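Local coordinates for protein nuclease NucT (Helicobacter pylori, PDB 6EHI) that is a nuclease of the phospholipase D-like family, built on a mixed beta sheet flanked by helices, at residues A[38-43]-A[122-126]. The protein carries 1 engineered substitution. Sequence-based numbering, arbitrary orientation.
Sequences IYSFTH and ANWSK. With GOL (glycerol), chain N; ACT (acetate ion), chain M.
Trp124 meets Ile38 with a face of its indole and Phe41 with an edge, and buries more surface in this contact than any other residue. Ile38 CD1 lies 3.6 Å from the centroid of the Trp124 five-membered ring, over its face. With CG1 anti to the backbone N (chi1 -171°) and a turn at chi2 (64°), the Ile38 chain brings CD1 there. The other end of the indole meets Phe41 edge-to-face. CE3 of Trp124 sits over the centre of the Phe41 ring, and the planes stand 80° apart. Ile46 of helix 44-54 touches both aromatic side chains.

The backbones form a single beta bridge between Phe41 and Trp124. Trp124 N donates to Ser40 O at 2.9 Å. Trp124 O accepts from Thr42 N at 2.8 Å and from His43 N at 3.0 Å, from opposite faces of the carbonyl plane. Trp124 also centres an inverse gamma turn, with a weak Ser125 N to Asn123 O bond.

Lys126 CG lies over one face of the His43 ring, 4.0 Å from its centroid. His43 and Ser125 are N-caps of helices 44-54 and 126-130. Ser125 OG bonds Ala128 N; the His43 ND1 bond to Asp45 N is weak. A water links Thr42 OG1 to Lys126 N.

Asn123 OD1 lies 3.4 Å from Tyr39 CB and accepts from Lys108. Glycerol bonded to Ser40 OG and Ser125 OG, and acetate bonded to Trp124 NE1 in this crystal, probably come from the crystallisation liquor. Backbone bonds to Trp124 and the ring contacts hold the two loops together, which probably limits rotation of the indole.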
# COMPACT_ATOMS: atom_id res chain seq x y z
N ILE A 38 -10.30 2.82 -2.32
CA ILE A 38 -9.38 2.37 -3.36
C ILE A 38 -8.98 3.47 -4.26
O ILE A 38 -9.82 4.17 -4.78
CB ILE A 38 -10.02 1.19 -4.11
CG1 ILE A 38 -9.04 0.50 -5.08
CG2 ILE A 38 -11.38 1.54 -4.71
CD1 ILE A 38 -7.88 -0.16 -4.38
N TYR A 39 -7.66 3.58 -4.51
CA TYR A 39 -7.10 4.55 -5.43
C TYR A 39 -7.52 4.26 -6.86
O TYR A 39 -8.20 5.09 -7.50
CB TYR A 39 -5.52 4.60 -5.32
CG TYR A 39 -4.94 5.51 -6.33
CD1 TYR A 39 -4.95 6.90 -6.13
CD2 TYR A 39 -4.45 5.01 -7.57
CE1 TYR A 39 -4.47 7.76 -7.09
CE2 TYR A 39 -4.00 5.87 -8.53
CZ TYR A 39 -4.06 7.27 -8.27
OH TYR A 39 -3.56 8.20 -9.17
N SER A 40 -7.13 3.07 -7.40
CA SER A 40 -7.50 2.68 -8.75
C SER A 40 -8.14 1.30 -8.68
O SER A 40 -7.60 0.41 -8.03
CB SER A 40 -6.26 2.66 -9.68
OG SER A 40 -6.49 1.90 -10.87
N PHE A 41 -9.26 1.12 -9.38
CA PHE A 41 -10.02 -0.09 -9.31
C PHE A 41 -10.61 -0.31 -10.72
O PHE A 41 -11.63 0.24 -11.10
CB PHE A 41 -11.08 0.03 -8.22
CG PHE A 41 -12.00 -1.12 -8.06
CD1 PHE A 41 -11.84 -2.35 -8.76
CD2 PHE A 41 -13.13 -0.96 -7.29
CE1 PHE A 41 -12.74 -3.39 -8.61
CE2 PHE A 41 -14.08 -1.98 -7.14
CZ PHE A 41 -13.85 -3.25 -7.74
N THR A 42 -9.92 -1.15 -11.47
CA THR A 42 -10.27 -1.47 -12.84
C THR A 42 -10.53 -2.97 -13.06
O THR A 42 -11.03 -3.35 -14.09
CB THR A 42 -9.17 -0.99 -13.80
OG1 THR A 42 -7.97 -1.70 -13.48
CG2 THR A 42 -8.92 0.55 -13.75
N HIS A 43 -10.21 -3.81 -12.09
CA HIS A 43 -10.28 -5.25 -12.18
C HIS A 43 -11.72 -5.71 -12.15
O HIS A 43 -12.38 -5.79 -11.07
CB HIS A 43 -9.47 -5.83 -11.00
CG HIS A 43 -9.10 -7.25 -11.22
ND1 HIS A 43 -9.99 -8.20 -11.66
CD2 HIS A 43 -7.89 -7.85 -11.16
CE1 HIS A 43 -9.34 -9.37 -11.78
NE2 HIS A 43 -8.09 -9.19 -11.45
N ALA A 122 -1.39 -2.85 -3.29
CA ALA A 122 -1.90 -3.23 -4.61
C ALA A 122 -3.21 -2.44 -4.94
O ALA A 122 -4.19 -2.65 -4.30
CB ALA A 122 -2.23 -4.69 -4.64
N ASN A 123 -3.16 -1.72 -6.06
CA ASN A 123 -4.37 -1.23 -6.68
C ASN A 123 -5.15 -2.40 -7.23
O ASN A 123 -4.59 -3.53 -7.41
CB ASN A 123 -4.04 -0.20 -7.73
CG ASN A 123 -3.50 1.12 -7.11
OD1 ASN A 123 -4.09 1.62 -6.12
ND2 ASN A 123 -2.44 1.71 -7.69
N TRP A 124 -6.44 -2.21 -7.41
CA TRP A 124 -7.36 -3.31 -7.81
C TRP A 124 -7.45 -3.30 -9.32
O TRP A 124 -8.43 -2.89 -9.91
CB TRP A 124 -8.71 -3.22 -7.11
CG TRP A 124 -8.66 -3.48 -5.62
CD1 TRP A 124 -7.55 -3.60 -4.88
CD2 TRP A 124 -9.74 -3.54 -4.74
NE1 TRP A 124 -7.90 -3.87 -3.60
CE2 TRP A 124 -9.25 -3.82 -3.49
CE3 TRP A 124 -11.16 -3.44 -4.91
CZ2 TRP A 124 -10.06 -3.95 -2.37
CZ3 TRP A 124 -11.94 -3.68 -3.87
CH2 TRP A 124 -11.41 -3.89 -2.58
N SER A 125 -6.37 -3.82 -9.90
CA SER A 125 -6.15 -3.86 -11.37
C SER A 125 -5.56 -5.21 -11.75
O SER A 125 -4.90 -5.84 -10.90
CB SER A 125 -5.18 -2.75 -11.72
OG SER A 125 -3.87 -2.97 -11.24
N LYS A 126 -5.78 -5.65 -12.99
CA LYS A 126 -5.06 -6.81 -13.46
C LYS A 126 -3.55 -6.54 -13.32
O LYS A 126 -2.82 -7.47 -12.93
CB LYS A 126 -5.51 -7.16 -14.88
CG LYS A 126 -6.93 -7.72 -14.86
CD LYS A 126 -7.49 -8.00 -16.26
CE LYS A 126 -6.95 -9.27 -16.87
NZ LYS A 126 -6.74 -8.99 -18.31
C1 GOL N . -0.30 0.15 -11.48
O1 GOL N . 0.48 -0.60 -12.33
C2 GOL N . -1.72 -0.23 -11.67
O2 GOL N . -2.08 -1.02 -10.53
C3 GOL N . -2.57 1.03 -11.81
O3 GOL N . -3.95 0.79 -11.51
C ACT M . -4.58 -4.18 -1.24
O ACT M . -3.30 -4.00 -1.17
OXT ACT M . -5.20 -3.97 -2.30
CH3 ACT M . -5.40 -4.68 -0.09
O HOH W 1 -7.59 -4.17 -14.64